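PDB 6W90: NTF2 fold protein loop-helix-loop design NT-9 from Synthetic construct, which is a de novo designed NTF2-fold protein with no known natural function, whose pocket holds a phospholipid in the crystal. Local coordinates for residues L19-P24 and E63-Y68; A30-L35 and R52-F57; D39-I42 and Y47-D50; E86-L89 and K94-T97. All coordinates share one frame; numbering follows the deposited sequence.

Contact 1 of 4, residues L19-P24 and E63-Y68; sequences LLYTDP and EWASRY. With 3PE (1,2-Distearoyl-sn-glycerophosphoethanolamine), chain B.
Tyr21 reaches across from the last turn of helix 6-22 and meets Ala65 twice, once by its hydroxyl and once by its ring. Tyr21 OH donates to Ala65 O at 2.8 Å. The carbonyl oxygen lies at the edge of the phenol, near its plane, and the hydroxyl approaches it with a C=O...O angle of 125°, tilted 22° from the carbonyl plane. Beside this bond, Tyr21 CZ packs on the methyl Ala65 CB at 3.8 Å. The same methyl also receives Leu20 CD2 at 3.8 Å, so a single small side chain fits against both a leucine branch and a tyrosine ring. With chi1 -175° the branch point CG of Leu20 swings over to the Ala65 side, and its CD2 then touches both the methyl and the lipid, where 3PE C37 lies 3.5 Å from it. Tyr68 joins from its ring edge: its CD2 is 4.3 Å from Tyr21 OH, while its own hydroxyl OH stands 3.7 Å from the ester carbonyl oxygen 3PE O32. One face of the Tyr68 ring is covered by Arg67 CB. The contact ties the last turn of helix 6-22 to segment 63-68, where helix 54-64 runs out, at the phospholipid pocket; Leu20 also touches Phe27 of helix 24-35, and Tyr68 meets Trp96 of strand 94-105 edge-to-face.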
# COMPACT_ATOMS: atom_id res chain seq x y z
N LEU A 19 -8.40 2.97 8.65
CA LEU A 19 -7.58 2.77 9.84
C LEU A 19 -6.40 3.71 9.86
O LEU A 19 -5.98 4.20 10.92
CB LEU A 19 -7.08 1.34 9.91
CG LEU A 19 -8.17 0.35 10.25
CD1 LEU A 19 -7.57 -1.07 10.18
CD2 LEU A 19 -8.83 0.57 11.59
N LEU A 20 -5.80 3.91 8.71
CA LEU A 20 -4.66 4.80 8.61
C LEU A 20 -5.00 6.18 9.14
O LEU A 20 -4.18 6.80 9.83
CB LEU A 20 -4.20 4.84 7.15
CG LEU A 20 -2.93 5.61 6.84
CD1 LEU A 20 -1.77 4.98 7.50
CD2 LEU A 20 -2.79 5.65 5.32
N TYR A 21 -6.23 6.65 8.90
CA TYR A 21 -6.63 7.98 9.34
C TYR A 21 -7.20 8.00 10.74
O TYR A 21 -7.08 9.02 11.44
CB TYR A 21 -7.66 8.56 8.33
CG TYR A 21 -6.92 9.05 7.13
CD1 TYR A 21 -6.17 10.23 7.21
CD2 TYR A 21 -6.95 8.37 5.94
CE1 TYR A 21 -5.47 10.66 6.13
CE2 TYR A 21 -6.23 8.79 4.89
CZ TYR A 21 -5.50 9.95 4.98
OH TYR A 21 -4.78 10.38 3.91
N THR A 22 -7.76 6.90 11.20
CA THR A 22 -8.48 6.94 12.45
C THR A 22 -7.77 6.26 13.60
O THR A 22 -7.96 6.66 14.74
CB THR A 22 -9.86 6.27 12.34
OG1 THR A 22 -9.65 4.86 12.13
CG2 THR A 22 -10.66 6.87 11.25
N ASP A 23 -7.00 5.21 13.34
CA ASP A 23 -6.35 4.45 14.41
C ASP A 23 -5.05 3.90 13.82
O ASP A 23 -4.95 2.72 13.50
CB ASP A 23 -7.26 3.33 14.90
CG ASP A 23 -6.74 2.63 16.14
OD1 ASP A 23 -5.53 2.74 16.45
OD2 ASP A 23 -7.57 1.95 16.79
N PRO A 24 -4.06 4.76 13.62
CA PRO A 24 -2.85 4.33 12.91
C PRO A 24 -2.09 3.21 13.59
O PRO A 24 -1.38 2.45 12.92
CB PRO A 24 -2.02 5.62 12.82
CG PRO A 24 -2.73 6.62 13.73
CD PRO A 24 -4.16 6.23 13.72
N GLU A 63 2.58 8.88 8.81
CA GLU A 63 2.84 10.31 8.79
C GLU A 63 2.52 10.91 7.43
O GLU A 63 1.95 12.00 7.35
CB GLU A 63 4.28 10.60 9.19
CG GLU A 63 4.48 12.06 9.55
CD GLU A 63 5.56 12.25 10.58
OE1 GLU A 63 5.97 13.41 10.81
OE2 GLU A 63 6.00 11.23 11.14
N TRP A 64 2.85 10.19 6.34
CA TRP A 64 2.57 10.70 5.00
C TRP A 64 1.09 10.91 4.76
O TRP A 64 0.69 11.72 3.91
CB TRP A 64 3.08 9.73 3.94
CG TRP A 64 4.54 9.83 3.66
CD1 TRP A 64 5.33 10.93 3.80
CD2 TRP A 64 5.40 8.79 3.16
NE1 TRP A 64 6.62 10.65 3.43
CE2 TRP A 64 6.69 9.34 3.03
CE3 TRP A 64 5.20 7.45 2.82
CZ2 TRP A 64 7.78 8.60 2.57
CZ3 TRP A 64 6.27 6.72 2.36
CH2 TRP A 64 7.55 7.29 2.24
N ALA A 65 0.24 10.22 5.50
CA ALA A 65 -1.17 10.30 5.22
C ALA A 65 -1.73 11.69 5.50
O ALA A 65 -2.75 12.08 4.91
CB ALA A 65 -1.91 9.26 6.04
N SER A 66 -1.13 12.44 6.40
CA SER A 66 -1.74 13.72 6.69
C SER A 66 -1.48 14.72 5.57
O SER A 66 -2.07 15.80 5.57
CB SER A 66 -1.26 14.25 8.04
OG SER A 66 0.12 14.10 8.20
N ARG A 67 -0.67 14.35 4.57
CA ARG A 67 -0.40 15.26 3.47
C ARG A 67 -1.60 15.48 2.56
O ARG A 67 -1.56 16.43 1.78
CB ARG A 67 0.73 14.76 2.58
CG ARG A 67 2.04 14.62 3.29
CD ARG A 67 3.12 14.12 2.34
NE ARG A 67 4.44 14.15 2.96
CZ ARG A 67 5.58 13.87 2.34
NH1 ARG A 67 5.59 13.54 1.05
NH2 ARG A 67 6.73 13.94 3.00
N TYR A 68 -2.62 14.63 2.58
CA TYR A 68 -3.66 14.66 1.56
C TYR A 68 -5.03 15.05 2.09
O TYR A 68 -5.42 14.64 3.18
CB TYR A 68 -3.80 13.29 0.89
CG TYR A 68 -2.48 12.81 0.45
CD1 TYR A 68 -1.85 13.39 -0.64
CD2 TYR A 68 -1.81 11.83 1.15
CE1 TYR A 68 -0.59 12.96 -1.02
CE2 TYR A 68 -0.59 11.39 0.78
CZ TYR A 68 0.03 11.95 -0.29
OH TYR A 68 1.29 11.49 -0.64
P 3PE B . 2.45 10.44 -8.99
N 3PE B . 4.09 7.17 -11.40
O11 3PE B . 2.44 9.65 -7.54
O12 3PE B . 1.04 10.79 -9.39
O13 3PE B . 3.01 9.38 -10.15
O14 3PE B . 3.38 11.65 -9.00
C11 3PE B . 2.17 8.34 -10.58
C12 3PE B . 2.78 7.66 -11.80
C1 3PE B . 3.69 9.31 -7.00
C2 3PE B . 3.53 8.76 -5.57
C3 3PE B . 2.31 7.84 -5.59
O31 3PE B . 2.27 7.02 -4.46
O32 3PE B . 1.84 8.88 -3.27
C31 3PE B . 2.06 7.72 -3.26
C32 3PE B . 2.11 6.95 -1.94
C33 3PE B . 1.47 7.71 -0.78
C34 3PE B . 0.85 6.64 0.12
C35 3PE B . 0.55 7.17 1.52
C36 3PE B . -0.97 7.18 1.73
C37 3PE B . -1.53 5.79 2.03
C38 3PE B . -1.82 4.97 0.77
C39 3PE B . -3.02 4.02 0.96
C3A 3PE B . -2.71 2.88 1.94
C3B 3PE B . -3.75 1.76 1.86
C3C 3PE B . -3.19 0.57 1.07
C3D 3PE B . -4.06 -0.68 1.23
C3E 3PE B . -3.57 -1.76 0.27
C3F 3PE B . -4.64 -2.83 0.06
C3G 3PE B . -4.18 -3.88 -0.97
C3H 3PE B . -5.33 -4.56 -1.72
C3I 3PE B . -6.02 -5.66 -0.90
O21 3PE B . 4.70 8.07 -5.22
O22 3PE B . 5.20 9.43 -3.48
C21 3PE B . 5.53 8.52 -4.18
C22 3PE B . 6.88 7.81 -3.97
C23 3PE B . 6.94 7.00 -2.66
C24 3PE B . 6.14 5.70 -2.72
C25 3PE B . 6.08 4.98 -1.36
C26 3PE B . 4.88 4.03 -1.39
C27 3PE B . 4.58 3.39 -0.04
C28 3PE B . 3.30 2.53 -0.11
C29 3PE B . 3.49 1.11 -0.66
C2A 3PE B . 2.25 0.23 -0.41
C2B 3PE B . 2.39 -0.71 0.78
C2C 3PE B . 1.03 -1.22 1.26
C2D 3PE B . 1.09 -1.47 2.76
C2E 3PE B . -0.16 -2.16 3.29
C2F 3PE B . -1.25 -1.14 3.61

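Contact 2 of 4, residues A30-L35 and R52-F57; sequences AARDKL and RNLDRF. With 3PE (1,2-Distearoyl-sn-glycerophosphoethanolamine), chain B.
Arg32 of helix 24-35 lies over Leu54 and extends to Asp55 of helix 54-64, joining two of the helices of this NTF2 fold. CB of Arg32 already points toward the other helix, and CG follows anti to the backbone N. A bend at the next torsion (chi2 74°) then swings the chain across Leu54. CD comes first: Arg32 CD is 3.2 Å from Leu54 CD1, a very close approach whose exact value is doubtful because Arg32 was modelled in two conformers. NE follows, with Arg32 NE 3.7 Å from Leu54 CD1, so the CD methylene and the NE end of the guanidinium pass over the leucine methyl while NH1 carries on to the carboxylate. The turn that carries Arg32, 31-35, is of the wider pi type; Ala30 O accepts from both Lys34 N and Leu35 N. The inner sides of the two helices face the lipid, with Leu35 CD2 3.8 Å from 3PE C2E and Phe57 CZ 3.6 Å from 3PE C27. At the tip, Arg32 NH1 forms a long salt bridge of 3.5 Å with Asp55 OD1. The guanidinium and carboxylate planes are turned 55° apart, and OD1 lies at the guanidinium edge, in its plane. The ordered water also sits at that edge: it accepts from Arg32 NH1 at 2.7 Å and donates to Asp55 OD2 at 2.9 Å, so both carboxylate oxygens are linked to the same nitrogen, one directly and one by water.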
# COMPACT_ATOMS: atom_id res chain seq x y z
N ALA A 30 -2.68 -4.38 12.19
CA ALA A 30 -3.45 -5.16 11.24
C ALA A 30 -2.68 -5.40 9.95
O ALA A 30 -2.79 -6.47 9.35
CB ALA A 30 -4.77 -4.45 10.93
N ALA A 31 -1.96 -4.40 9.47
CA ALA A 31 -1.21 -4.59 8.24
C ALA A 31 -0.25 -5.75 8.37
O ALA A 31 -0.18 -6.63 7.50
CB ALA A 31 -0.48 -3.31 7.87
N ARG A 32 0.48 -5.81 9.49
CA ARG A 32 1.51 -6.83 9.71
C ARG A 32 0.97 -8.17 10.20
O ARG A 32 1.67 -9.19 10.10
CB ARG A 32 2.52 -6.30 10.74
CG ARG A 32 3.70 -7.21 11.06
CD ARG A 32 4.67 -7.21 9.92
NE ARG A 32 5.81 -8.09 10.16
CZ ARG A 32 6.86 -7.76 10.91
NH1 ARG A 32 6.92 -6.59 11.52
NH2 ARG A 32 7.85 -8.63 11.06
N ASP A 33 -0.27 -8.21 10.69
CA ASP A 33 -0.77 -9.45 11.31
C ASP A 33 -1.86 -10.09 10.44
O ASP A 33 -2.05 -11.31 10.48
CB ASP A 33 -1.40 -9.24 12.69
CG ASP A 33 -0.39 -8.89 13.78
OD1 ASP A 33 0.83 -8.92 13.53
OD2 ASP A 33 -0.84 -8.56 14.90
N LYS A 34 -2.63 -9.28 9.71
CA LYS A 34 -3.77 -9.77 8.94
C LYS A 34 -3.56 -9.60 7.45
O LYS A 34 -3.88 -10.50 6.68
CB LYS A 34 -5.05 -9.04 9.36
CG LYS A 34 -5.39 -9.24 10.84
CD LYS A 34 -6.85 -8.93 11.18
CE LYS A 34 -7.18 -7.46 11.07
NZ LYS A 34 -8.57 -7.17 11.53
N LEU A 35 -3.03 -8.46 7.03
CA LEU A 35 -3.02 -8.15 5.61
C LEU A 35 -1.82 -8.74 4.89
O LEU A 35 -1.97 -9.31 3.80
CB LEU A 35 -3.02 -6.64 5.39
CG LEU A 35 -3.14 -6.15 3.93
CD1 LEU A 35 -4.44 -6.58 3.35
CD2 LEU A 35 -2.95 -4.67 3.95
N ARG A 52 11.68 -7.08 7.27
CA ARG A 52 12.71 -6.37 8.00
C ARG A 52 12.47 -4.88 8.03
O ARG A 52 12.94 -4.20 8.95
CB ARG A 52 14.08 -6.66 7.36
CG ARG A 52 14.50 -8.10 7.49
CD ARG A 52 15.69 -8.43 6.62
NE ARG A 52 15.39 -8.44 5.19
CZ ARG A 52 16.28 -8.76 4.27
NH1 ARG A 52 17.51 -9.07 4.65
NH2 ARG A 52 15.93 -8.76 2.98
N ASN A 53 11.76 -4.34 7.03
CA ASN A 53 11.47 -2.91 6.93
C ASN A 53 10.13 -2.48 7.50
O ASN A 53 9.87 -1.28 7.55
CB ASN A 53 11.44 -2.47 5.45
CG ASN A 53 12.68 -2.86 4.68
OD1 ASN A 53 12.77 -3.96 4.18
ND2 ASN A 53 13.62 -1.96 4.57
N LEU A 54 9.24 -3.41 7.83
CA LEU A 54 7.83 -3.05 7.94
C LEU A 54 7.53 -2.11 9.11
O LEU A 54 6.65 -1.25 8.99
CB LEU A 54 6.96 -4.30 8.06
CG LEU A 54 6.51 -4.89 6.73
CD1 LEU A 54 5.70 -6.16 7.05
CD2 LEU A 54 5.72 -3.92 5.92
N ASP A 55 8.19 -2.26 10.25
CA ASP A 55 7.80 -1.42 11.38
C ASP A 55 7.99 0.05 11.01
O ASP A 55 7.10 0.88 11.22
CB ASP A 55 8.60 -1.77 12.63
CG ASP A 55 8.12 -3.06 13.28
OD1 ASP A 55 6.95 -3.45 13.09
OD2 ASP A 55 8.94 -3.68 14.01
N ARG A 56 9.14 0.38 10.44
CA ARG A 56 9.41 1.78 10.13
C ARG A 56 8.72 2.21 8.85
O ARG A 56 8.34 3.38 8.72
CB ARG A 56 10.92 2.00 10.03
CG ARG A 56 11.68 1.92 11.36
CD ARG A 56 13.14 2.25 11.13
NE ARG A 56 13.97 2.09 12.32
CZ ARG A 56 14.15 3.02 13.26
NH1 ARG A 56 13.55 4.20 13.17
NH2 ARG A 56 14.95 2.74 14.28
N PHE A 57 8.51 1.28 7.92
CA PHE A 57 7.79 1.60 6.68
C PHE A 57 6.35 1.94 6.98
O PHE A 57 5.81 2.93 6.46
CB PHE A 57 7.90 0.38 5.75
CG PHE A 57 7.29 0.56 4.39
CD1 PHE A 57 5.94 0.33 4.17
CD2 PHE A 57 8.08 0.89 3.32
CE1 PHE A 57 5.39 0.46 2.92
CE2 PHE A 57 7.52 1.04 2.05
CZ PHE A 57 6.19 0.82 1.86
P 3PE B . 2.45 10.44 -8.99
N 3PE B . 4.09 7.17 -11.40
O11 3PE B . 2.44 9.65 -7.54
O12 3PE B . 1.04 10.79 -9.39
O13 3PE B . 3.01 9.38 -10.15
O14 3PE B . 3.38 11.65 -9.00
C11 3PE B . 2.17 8.34 -10.58
C12 3PE B . 2.78 7.66 -11.80
C1 3PE B . 3.69 9.31 -7.00
C2 3PE B . 3.53 8.76 -5.57
C3 3PE B . 2.31 7.84 -5.59
O31 3PE B . 2.27 7.02 -4.46
O32 3PE B . 1.84 8.88 -3.27
C31 3PE B . 2.06 7.72 -3.26
C32 3PE B . 2.11 6.95 -1.94
C33 3PE B . 1.47 7.71 -0.78
C34 3PE B . 0.85 6.64 0.12
C35 3PE B . 0.55 7.17 1.52
C36 3PE B . -0.97 7.18 1.73
C37 3PE B . -1.53 5.79 2.03
C38 3PE B . -1.82 4.97 0.77
C39 3PE B . -3.02 4.02 0.96
C3A 3PE B . -2.71 2.88 1.94
C3B 3PE B . -3.75 1.76 1.86
C3C 3PE B . -3.19 0.57 1.07
C3D 3PE B . -4.06 -0.68 1.23
C3E 3PE B . -3.57 -1.76 0.27
C3F 3PE B . -4.64 -2.83 0.06
C3G 3PE B . -4.18 -3.88 -0.97
C3H 3PE B . -5.33 -4.56 -1.72
C3I 3PE B . -6.02 -5.66 -0.90
O21 3PE B . 4.70 8.07 -5.22
O22 3PE B . 5.20 9.43 -3.48
C21 3PE B . 5.53 8.52 -4.18
C22 3PE B . 6.88 7.81 -3.97
C23 3PE B . 6.94 7.00 -2.66
C24 3PE B . 6.14 5.70 -2.72
C25 3PE B . 6.08 4.98 -1.36
C26 3PE B . 4.88 4.03 -1.39
C27 3PE B . 4.58 3.39 -0.04
C28 3PE B . 3.30 2.53 -0.11
C29 3PE B . 3.49 1.11 -0.66
C2A 3PE B . 2.25 0.23 -0.41
C2B 3PE B . 2.39 -0.71 0.78
C2C 3PE B . 1.03 -1.22 1.26
C2D 3PE B . 1.09 -1.47 2.76
C2E 3PE B . -0.16 -2.16 3.29
C2F 3PE B . -1.25 -1.14 3.61
O HOH W 1 9.31 -6.25 12.82

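Contact 3 of 4, residues D39-I42 and Y47-D50; sequences DVRI and YTFD
Val40 meets Asp50 through its carbonyl, Val40 O lying 3.5 Å from Asp50 CB at the edge of the short antiparallel pairing of strands 40-44 and 47-49. Arg41 comes next. Its side chain folds back at chi3 (56°) so that the guanidinium comes to lie against Thr48, whose methyl CG2 stands 3.8 Å above the guanidinium plane of Arg41, offset toward the rim. The nearby hydroxyl is not a bonding partner: Arg41 NH2 and Thr48 OG1 are 3.5 Å apart at a poor angle. The arginine's charge is instead met by Glu43, which forms a salt bridge with NE, whereas the carboxylate of Asp50 is engaged by Arg52. Ile42 makes the backbone pairing with Phe49, an antiparallel hydrogen-bonded pair. Ile42 N donates to Phe49 O at 2.8 Å (163°), and Phe49 N returns a bond to Ile42 O, also 2.8 Å (170°). Both side chains leave the sheet on the same face, Ile42 CB 4.2 Å from Phe49 CB. Phe49 is turned so that Ile42 O lies at the edge of its ring, in the ring plane, 3.7 Å from Phe49 CD1. Thr48 CA adds a weaker CH...O contact to Ile42 O, at 3.5 Å. The hairpin closes one margin of the sheet. Strand 40-44 is paired on its other side with strand 108-114, through Arg41 to Lys110 and Ile112, while helix 121-129 covers Phe49, whose ring meets Trp128 edge-to-face and also packs against Phe57 of helix 54-64.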
# COMPACT_ATOMS: atom_id res chain seq x y z
N ASP A 39 6.18 -13.59 4.29
CA ASP A 39 7.19 -13.52 3.25
C ASP A 39 6.97 -12.36 2.30
O ASP A 39 7.46 -12.41 1.16
CB ASP A 39 7.22 -14.83 2.44
CG ASP A 39 5.91 -15.10 1.67
OD1 ASP A 39 4.87 -14.53 2.01
OD2 ASP A 39 5.92 -15.91 0.71
N VAL A 40 6.20 -11.35 2.71
CA VAL A 40 5.81 -10.32 1.76
C VAL A 40 7.05 -9.65 1.18
O VAL A 40 8.04 -9.38 1.89
CB VAL A 40 4.87 -9.29 2.42
CG1 VAL A 40 5.58 -8.50 3.49
CG2 VAL A 40 4.29 -8.39 1.31
N ARG A 41 7.01 -9.35 -0.10
CA ARG A 41 8.01 -8.53 -0.77
C ARG A 41 7.29 -7.33 -1.37
O ARG A 41 6.32 -7.52 -2.11
CB ARG A 41 8.72 -9.31 -1.89
CG ARG A 41 9.71 -10.36 -1.44
CD ARG A 41 10.37 -11.10 -2.62
NE ARG A 41 11.06 -10.22 -3.58
CZ ARG A 41 12.36 -9.93 -3.59
NH1 ARG A 41 13.19 -10.43 -2.67
NH2 ARG A 41 12.85 -9.12 -4.52
N ILE A 42 7.78 -6.12 -1.11
CA ILE A 42 7.16 -4.88 -1.59
C ILE A 42 8.22 -4.22 -2.46
O ILE A 42 9.24 -3.73 -1.96
CB ILE A 42 6.73 -3.97 -0.44
CG1 ILE A 42 5.76 -4.75 0.46
CG2 ILE A 42 6.24 -2.68 -0.95
CD1 ILE A 42 5.41 -4.01 1.74
N TYR A 47 13.76 -0.98 -5.55
CA TYR A 47 14.03 -1.15 -4.12
C TYR A 47 13.04 -2.12 -3.52
O TYR A 47 11.84 -1.94 -3.66
CB TYR A 47 13.88 0.20 -3.38
CG TYR A 47 14.85 1.24 -3.89
CD1 TYR A 47 14.54 2.02 -5.01
CD2 TYR A 47 16.09 1.45 -3.29
CE1 TYR A 47 15.43 2.91 -5.49
CE2 TYR A 47 16.99 2.39 -3.80
CZ TYR A 47 16.63 3.11 -4.89
OH TYR A 47 17.46 4.02 -5.51
N THR A 48 13.55 -3.11 -2.81
CA THR A 48 12.72 -4.12 -2.19
C THR A 48 12.63 -3.92 -0.69
O THR A 48 13.65 -3.79 -0.02
CB THR A 48 13.28 -5.51 -2.46
OG1 THR A 48 13.28 -5.74 -3.86
CG2 THR A 48 12.41 -6.51 -1.73
N PHE A 49 11.41 -3.90 -0.19
CA PHE A 49 11.10 -3.82 1.24
C PHE A 49 10.47 -5.14 1.64
O PHE A 49 9.77 -5.78 0.84
CB PHE A 49 10.15 -2.67 1.54
CG PHE A 49 10.71 -1.30 1.16
CD1 PHE A 49 10.70 -0.89 -0.15
CD2 PHE A 49 11.28 -0.47 2.11
CE1 PHE A 49 11.22 0.32 -0.51
CE2 PHE A 49 11.78 0.75 1.76
CZ PHE A 49 11.72 1.16 0.45
N ASP A 50 10.75 -5.58 2.86
CA ASP A 50 10.18 -6.85 3.30
C ASP A 50 9.96 -6.73 4.81
O ASP A 50 9.93 -5.63 5.35
CB ASP A 50 11.06 -8.00 2.84
CG ASP A 50 12.47 -7.85 3.28
OD1 ASP A 50 12.67 -7.49 4.45
OD2 ASP A 50 13.38 -8.08 2.48

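Contact 4 of 4, residues E86-L89 and K94-T97; sequences EIEL and KKWT. With 3PE (1,2-Distearoyl-sn-glycerophosphoethanolamine), chain B.
Strand 94-97 pairs through Trp96 with Leu89, yet gives the next backbone nitrogen to the lipid: Thr97 N donates to the phosphate oxygen 3PE O12 at 2.9 Å (161°). This is possible because Glu88 and Thr97 form a non-hydrogen-bonded pair, which leaves Thr97 N turned away from strand 86-89. The neighbouring pair is hydrogen-bonded, Leu89 N to Trp96 O at 2.9 Å and Trp96 N to Leu89 O at 2.7 Å, the latter almost straight at 175°. On the face of Glu88 and Lys95, the two side chains lie diagonally across each other; Glu88 CG is 3.5 Å from Lys95 CG. Their charges remain beyond salt-bridge range, Glu88 OE2 4.3 Å from Lys95 NZ, and Glu88 OE1 is bound by Arg74. On the other face, Leu89 CD1 comes within 3.4 Å of the ester carbonyl oxygen 3PE O32. Trp96 brings its ring edge to the bridging phosphoester oxygen, Trp96 CD1 lying 3.5 Å from 3PE O11, while its NE1 bonds to Tyr120. A beta hairpin of strands 82-91 and 94-105 thus lines the headgroup end of the pocket; a sheet packed against helices with a pocket between them is characteristic of the NTF2 fold.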
# COMPACT_ATOMS: atom_id res chain seq x y z
N GLU A 86 -5.71 1.17 -7.96
CA GLU A 86 -5.25 2.54 -8.14
C GLU A 86 -6.00 3.45 -7.18
O GLU A 86 -7.23 3.39 -7.10
CB GLU A 86 -5.46 3.05 -9.55
CG GLU A 86 -4.66 2.37 -10.60
CD GLU A 86 -4.94 2.97 -11.98
OE1 GLU A 86 -4.54 2.34 -12.98
OE2 GLU A 86 -5.58 4.05 -12.05
N ILE A 87 -5.24 4.23 -6.43
CA ILE A 87 -5.78 5.16 -5.45
C ILE A 87 -5.33 6.55 -5.84
O ILE A 87 -4.16 6.77 -6.14
CB ILE A 87 -5.33 4.81 -4.03
CG1 ILE A 87 -5.90 3.45 -3.62
CG2 ILE A 87 -5.86 5.86 -3.09
CD1 ILE A 87 -5.31 2.92 -2.37
N GLU A 88 -6.26 7.48 -5.86
CA GLU A 88 -5.94 8.87 -6.16
C GLU A 88 -5.90 9.65 -4.85
O GLU A 88 -6.77 9.51 -4.00
CB GLU A 88 -6.99 9.38 -7.13
CG GLU A 88 -6.89 10.75 -7.59
CD GLU A 88 -8.03 10.97 -8.54
OE1 GLU A 88 -7.93 10.41 -9.65
OE2 GLU A 88 -9.03 11.63 -8.15
N LEU A 89 -4.85 10.45 -4.70
CA LEU A 89 -4.60 11.26 -3.52
C LEU A 89 -4.53 12.70 -3.98
O LEU A 89 -3.89 12.99 -4.99
CB LEU A 89 -3.30 10.85 -2.86
CG LEU A 89 -3.00 9.36 -2.73
CD1 LEU A 89 -1.50 9.12 -2.51
CD2 LEU A 89 -3.74 8.89 -1.59
N LYS A 94 -3.40 19.38 -6.60
CA LYS A 94 -2.37 18.41 -6.94
C LYS A 94 -2.95 17.01 -6.78
O LYS A 94 -3.65 16.72 -5.80
CB LYS A 94 -1.13 18.56 -6.05
CG LYS A 94 -0.36 19.85 -6.19
CD LYS A 94 0.96 19.82 -5.42
CE LYS A 94 1.63 21.19 -5.49
NZ LYS A 94 3.05 21.15 -5.03
N LYS A 95 -2.66 16.14 -7.73
CA LYS A 95 -3.20 14.80 -7.74
C LYS A 95 -2.06 13.82 -7.89
O LYS A 95 -1.20 13.99 -8.77
CB LYS A 95 -4.19 14.65 -8.89
CG LYS A 95 -4.93 13.37 -8.92
CD LYS A 95 -6.09 13.49 -9.94
CE LYS A 95 -7.26 14.36 -9.41
NZ LYS A 95 -8.03 15.11 -10.47
N TRP A 96 -2.02 12.84 -7.00
CA TRP A 96 -1.04 11.76 -7.07
C TRP A 96 -1.80 10.47 -7.30
O TRP A 96 -2.90 10.28 -6.78
CB TRP A 96 -0.22 11.61 -5.79
CG TRP A 96 0.70 12.68 -5.57
CD1 TRP A 96 1.99 12.73 -5.93
CD2 TRP A 96 0.40 13.93 -4.94
NE1 TRP A 96 2.55 13.92 -5.56
CE2 TRP A 96 1.58 14.69 -4.96
CE3 TRP A 96 -0.76 14.48 -4.37
CZ2 TRP A 96 1.65 15.96 -4.42
CZ3 TRP A 96 -0.68 15.73 -3.83
CH2 TRP A 96 0.51 16.46 -3.85
N THR A 97 -1.21 9.58 -8.08
CA THR A 97 -1.83 8.29 -8.31
C THR A 97 -0.92 7.21 -7.75
O THR A 97 0.23 7.09 -8.16
CB THR A 97 -2.11 8.05 -9.78
OG1 THR A 97 -2.75 9.21 -10.31
CG2 THR A 97 -3.03 6.86 -9.90
P 3PE B . 2.45 10.44 -8.99
N 3PE B . 4.09 7.17 -11.40
O11 3PE B . 2.44 9.65 -7.54
O12 3PE B . 1.04 10.79 -9.39
O13 3PE B . 3.01 9.38 -10.15
O14 3PE B . 3.38 11.65 -9.00
C11 3PE B . 2.17 8.34 -10.58
C12 3PE B . 2.78 7.66 -11.80
C1 3PE B . 3.69 9.31 -7.00
C2 3PE B . 3.53 8.76 -5.57
C3 3PE B . 2.31 7.84 -5.59
O31 3PE B . 2.27 7.02 -4.46
O32 3PE B . 1.84 8.88 -3.27
C31 3PE B . 2.06 7.72 -3.26
C32 3PE B . 2.11 6.95 -1.94
C33 3PE B . 1.47 7.71 -0.78
C34 3PE B . 0.85 6.64 0.12
C35 3PE B . 0.55 7.17 1.52
C36 3PE B . -0.97 7.18 1.73
C37 3PE B . -1.53 5.79 2.03
C38 3PE B . -1.82 4.97 0.77
C39 3PE B . -3.02 4.02 0.96
C3A 3PE B . -2.71 2.88 1.94
C3B 3PE B . -3.75 1.76 1.86
C3C 3PE B . -3.19 0.57 1.07
C3D 3PE B . -4.06 -0.68 1.23
C3E 3PE B . -3.57 -1.76 0.27
C3F 3PE B . -4.64 -2.83 0.06
C3G 3PE B . -4.18 -3.88 -0.97
C3H 3PE B . -5.33 -4.56 -1.72
C3I 3PE B . -6.02 -5.66 -0.90
O21 3PE B . 4.70 8.07 -5.22
O22 3PE B . 5.20 9.43 -3.48
C21 3PE B . 5.53 8.52 -4.18
C22 3PE B . 6.88 7.81 -3.97
C23 3PE B . 6.94 7.00 -2.66
C24 3PE B . 6.14 5.70 -2.72
C25 3PE B . 6.08 4.98 -1.36
C26 3PE B . 4.88 4.03 -1.39
C27 3PE B . 4.58 3.39 -0.04
C28 3PE B . 3.30 2.53 -0.11
C29 3PE B . 3.49 1.11 -0.66
C2A 3PE B . 2.25 0.23 -0.41
C2B 3PE B . 2.39 -0.71 0.78
C2C 3PE B . 1.03 -1.22 1.26
C2D 3PE B . 1.09 -1.47 2.76
C2E 3PE B . -0.16 -2.16 3.29
C2F 3PE B . -1.25 -1.14 3.61

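How the contacts relate
Contact 1 closes the longest loop of the document, and contacts 2 and 3 are nested inside it, contact 3 innermost; contact 4 follows later in the chain. Contacts 1 and 2 share helix 54-64, their centres about 15 Å apart, while contact 3 joins the sheet beside contact 2, about 11 Å away, where Leu54 packs on Ile42. Contacts 3 and 4 lie in the same six-stranded mixed sheet but about 22 Å apart between centres, on opposite sides of the chain's centre. Contact 1 touches contact 4 through Tyr68, which packs on Leu89 and Trp96. Contacts 1, 2 and 4 all border the lipid, so helices and sheet together form its pocket.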